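Local coordinates for 5' nucleotidase family protein (Staphylococcus aureus subsp. aureus, PDB 4Q7F) that belongs to the 5'-nucleotidase family, joining a calcineurin-like phosphoesterase domain with two bound metal ions to a C-terminal domain of the 5'-nucleotidase type, at residues L400-E405 against Y485-D490. Numbering follows the deposited sequence.
Sequences LKEAIE and YDMYID
Ala403, on helix 397-408, and Tyr485, just ahead of a 3-10 turn over residues 486-488, bring the two backbones nearest, their CA atoms 6.4 Å apart. No hydrogen bond crosses between the segments; the pair illustrates how an alanine lets a loop approach a helix closely, with a selenomethionine and a tyrosine packing against its methyl. Ala403 CB lies 3.8 Å from SE of Met487, the selenomethionine, and 3.3 Å from OH of Tyr488, and it lies obliquely to that tyrosine's ring. The selenium has a double role, since it also sits 4.1 Å above the centre of the Tyr488 ring in a Met-aromatic contact. Met487 achieves this by a folded chain: with chi1 at 75°, CG stands between the backbone N and the carbonyl carbon, and bends at chi2 and chi3 bring CE up to the helix backbone, 3.6 Å from Glu402 O. Glu402, extended beyond CG, runs past Met487 in the opposite direction, its OE1 3.5 Å from Met487 CB. Tyr485 presents a ring edge, with CE2 3.6 Å from Ala403 O near the ring plane, while its hydroxyl is hydrogen-bonded to Ser407 OG and Asn433 O, which fixes the far end of the ring. The contact thus seats the loop between helix 476-479 and strand 493-497 against helix 397-408 within the C-terminal domain. Lys399 NZ, from the same helix, is hydrogen-bonded to Met487 O, Tyr437 of strand 435-438 touches both Ala403 and Tyr485, and Ile472 and Val474 of strand 469-475 pack on Tyr488.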
ATOM      1  N   LEU A 400     -13.014 -14.973 -17.706  1.00 23.64           N
ATOM      2  CA  LEU A 400     -13.102 -13.541 -17.968  1.00 23.29           C
ATOM      3  C   LEU A 400     -14.342 -12.997 -17.275  1.00 23.11           C
ATOM      4  O   LEU A 400     -14.288 -11.955 -16.653  1.00 23.15           O
ATOM      5  CB  LEU A 400     -13.187 -13.243 -19.451  1.00 23.31           C
ATOM      6  CG  LEU A 400     -13.437 -11.782 -19.825  1.00 23.63           C
ATOM      7  CD1 LEU A 400     -12.374 -10.875 -19.208  1.00 23.04           C
ATOM      8  CD2 LEU A 400     -13.458 -11.628 -21.341  1.00 24.54           C
ATOM      9  N   LYS A 401     -15.465 -13.693 -17.406  1.00 22.47           N
ATOM     10  CA  LYS A 401     -16.680 -13.245 -16.741  1.00 22.91           C
ATOM     11  C   LYS A 401     -16.499 -13.193 -15.230  1.00 21.94           C
ATOM     12  O   LYS A 401     -17.052 -12.321 -14.594  1.00 22.21           O
ATOM     13  CB  LYS A 401     -17.879 -14.122 -17.090  1.00 23.11           C
ATOM     14  CG  LYS A 401     -19.158 -13.691 -16.391  1.00 23.77           C
ATOM     15  CD  LYS A 401     -20.351 -14.464 -16.939  1.00 24.67           C
ATOM     16  CE  LYS A 401     -21.642 -14.080 -16.248  1.00 25.51           C
ATOM     17  NZ  LYS A 401     -21.681 -14.513 -14.832  1.00 25.94           N
ATOM     18  N   GLU A 402     -15.784 -14.154 -14.657  1.00 21.58           N
ATOM     19  CA  GLU A 402     -15.547 -14.173 -13.215  1.00 21.52           C
ATOM     20  C   GLU A 402     -14.781 -12.933 -12.768  1.00 20.42           C
ATOM     21  O   GLU A 402     -15.001 -12.406 -11.685  1.00 20.10           O
ATOM     22  CB  GLU A 402     -14.733 -15.406 -12.803  1.00 22.65           C
ATOM     23  CG  GLU A 402     -15.503 -16.688 -12.856  1.00 24.92           C
ATOM     24  CD  GLU A 402     -14.668 -17.877 -12.418  1.00 27.77           C
ATOM     25  OE1 GLU A 402     -13.584 -17.683 -11.827  1.00 28.53           O
ATOM     26  OE2 GLU A 402     -15.103 -18.999 -12.687  1.00 29.64           O
ATOM     27  N   ALA A 403     -13.852 -12.492 -13.604  1.00 19.17           N
ATOM     28  CA  ALA A 403     -13.066 -11.307 -13.287  1.00 18.77           C
ATOM     29  C   ALA A 403     -13.982 -10.080 -13.371  1.00 18.41           C
ATOM     30  O   ALA A 403     -13.968  -9.265 -12.498  1.00 17.90           O
ATOM     31  CB  ALA A 403     -11.901 -11.164 -14.245  1.00 18.71           C
ATOM     32  N   ILE A 404     -14.842  -9.996 -14.388  1.00 18.58           N
ATOM     33  CA  ILE A 404     -15.717  -8.812 -14.491  1.00 19.10           C
ATOM     34  C   ILE A 404     -16.729  -8.842 -13.336  1.00 19.34           C
ATOM     35  O   ILE A 404     -17.109  -7.799 -12.842  1.00 20.35           O
ATOM     36  CB  ILE A 404     -16.406  -8.681 -15.869  1.00 19.40           C
ATOM     37  CG1 ILE A 404     -15.358  -8.572 -16.977  1.00 20.08           C
ATOM     38  CG2 ILE A 404     -17.254  -7.426 -15.921  1.00 19.93           C
ATOM     39  CD1 ILE A 404     -15.907  -8.664 -18.395  1.00 20.53           C
ATOM     40  N   GLU A 405     -17.153 -10.029 -12.899  1.00 19.42           N
ATOM     41  CA  GLU A 405     -18.087 -10.120 -11.774  1.00 19.95           C
ATOM     42  C   GLU A 405     -17.385  -9.641 -10.472  1.00 20.08           C
ATOM     43  O   GLU A 405     -18.010  -9.053  -9.591  1.00 20.25           O
ATOM     44  CB  GLU A 405     -18.595 -11.548 -11.611  1.00 20.94           C
ATOM     45  CG  GLU A 405     -19.519 -12.045 -12.726  1.00 21.33           C
ATOM     46  CD  GLU A 405     -20.919 -11.454 -12.685  1.00 22.42           C
ATOM     47  OE1 GLU A 405     -21.169 -10.591 -11.837  1.00 23.55           O
ATOM     48  OE2 GLU A 405     -21.811 -11.846 -13.520  1.00 23.13           O
ATOM     49  N   TYR A 485      -8.560 -11.272  -7.116  1.00 24.02           N
ATOM     50  CA  TYR A 485      -8.750 -11.677  -8.511  1.00 23.64           C
ATOM     51  C   TYR A 485      -7.993 -13.013  -8.658  1.00 24.43           C
ATOM     52  O   TYR A 485      -7.043 -13.167  -9.442  1.00 22.99           O
ATOM     53  CB  TYR A 485      -8.237 -10.614  -9.468  1.00 22.58           C
ATOM     54  CG  TYR A 485      -9.187  -9.426  -9.552  1.00 22.65           C
ATOM     55  CD1 TYR A 485      -9.107  -8.370  -8.652  1.00 22.17           C
ATOM     56  CD2 TYR A 485     -10.198  -9.392 -10.507  1.00 22.43           C
ATOM     57  CE1 TYR A 485      -9.982  -7.287  -8.723  1.00 22.73           C
ATOM     58  CE2 TYR A 485     -11.084  -8.315 -10.581  1.00 22.69           C
ATOM     59  CZ  TYR A 485     -10.981  -7.273  -9.718  1.00 22.45           C
ATOM     60  OH  TYR A 485     -11.880  -6.213  -9.799  1.00 23.45           O
ATOM     61  N   ASP A 486      -8.452 -13.974  -7.874  1.00 26.02           N
ATOM     62  CA  ASP A 486      -7.854 -15.303  -7.813  1.00 28.23           C
ATOM     63  C   ASP A 486      -7.964 -16.136  -9.101  1.00 27.54           C
ATOM     64  O   ASP A 486      -7.146 -17.002  -9.328  1.00 27.71           O
ATOM     65  CB  ASP A 486      -8.417 -16.019  -6.588  1.00 30.31           C
ATOM     66  CG  ASP A 486      -8.025 -15.298  -5.291  1.00 32.22           C
ATOM     67  OD1 ASP A 486      -6.830 -15.350  -4.922  1.00 31.22           O
ATOM     68  OD2 ASP A 486      -8.891 -14.630  -4.674  1.00 34.42           O
HETATM   69  N   MSE A 487      -8.920 -15.815  -9.964  1.00 26.99           N
HETATM   70  CA  MSE A 487      -9.085 -16.542 -11.217  1.00 27.26           C
HETATM   71  C   MSE A 487      -7.887 -16.360 -12.135  1.00 26.36           C
HETATM   72  O   MSE A 487      -7.696 -17.158 -13.033  1.00 26.10           O
HETATM   73  CB  MSE A 487     -10.411 -16.163 -11.894  1.00 27.27           C
HETATM   74  CG  MSE A 487     -10.485 -14.794 -12.597  1.00 26.22           C
HETATM   75 SE   MSE A 487     -10.260 -13.176 -11.461  1.00 23.64          SE
HETATM   76  CE  MSE A 487     -11.831 -13.431 -10.310  1.00 24.33           C
ATOM     77  N   TYR A 488      -7.062 -15.334 -11.932  1.00 23.84           N
ATOM     78  CA  TYR A 488      -5.897 -15.169 -12.806  1.00 23.34           C
ATOM     79  C   TYR A 488      -4.687 -16.001 -12.400  1.00 24.88           C
ATOM     80  O   TYR A 488      -3.766 -16.171 -13.197  1.00 24.75           O
ATOM     81  CB  TYR A 488      -5.427 -13.730 -12.869  1.00 21.96           C
ATOM     82  CG  TYR A 488      -6.396 -12.746 -13.441  1.00 21.24           C
ATOM     83  CD1 TYR A 488      -6.982 -12.971 -14.689  1.00 21.62           C
ATOM     84  CD2 TYR A 488      -6.677 -11.549 -12.788  1.00 20.57           C
ATOM     85  CE1 TYR A 488      -7.842 -12.052 -15.244  1.00 21.37           C
ATOM     86  CE2 TYR A 488      -7.539 -10.620 -13.342  1.00 20.35           C
ATOM     87  CZ  TYR A 488      -8.116 -10.887 -14.580  1.00 21.02           C
ATOM     88  OH  TYR A 488      -8.981 -10.018 -15.165  1.00 21.64           O
ATOM     89  N   ILE A 489      -4.678 -16.512 -11.176  1.00 26.48           N
ATOM     90  CA  ILE A 489      -3.508 -17.242 -10.665  1.00 28.49           C
ATOM     91  C   ILE A 489      -3.194 -18.462 -11.511  1.00 30.66           C
ATOM     92  O   ILE A 489      -4.083 -19.281 -11.835  1.00 29.99           O
ATOM     93  CB  ILE A 489      -3.679 -17.616  -9.170  1.00 29.63           C
ATOM     94  CG1 ILE A 489      -3.718 -16.335  -8.320  1.00 29.06           C
ATOM     95  CG2 ILE A 489      -2.542 -18.519  -8.704  1.00 31.24           C
ATOM     96  CD1 ILE A 489      -4.108 -16.549  -6.867  1.00 30.65           C
ATOM     97  N   ASP A 490      -1.927 -18.576 -11.893  1.00 31.72           N
ATOM     98  CA  ASP A 490      -1.497 -19.708 -12.726  1.00 34.96           C
ATOM     99  C   ASP A 490      -2.151 -19.775 -14.128  1.00 33.16           C
ATOM    100  O   ASP A 490      -2.120 -20.830 -14.736  1.00 35.05           O
ATOM    101  CB  ASP A 490      -1.747 -21.051 -12.001  1.00 38.97           C
ATOM    102  CG  ASP A 490      -0.886 -21.228 -10.749  1.00 41.75           C
ATOM    103  OD1 ASP A 490       0.101 -20.482 -10.562  1.00 42.71           O
ATOM    104  OD2 ASP A 490      -1.186 -22.152  -9.964  1.00 46.31           O
TER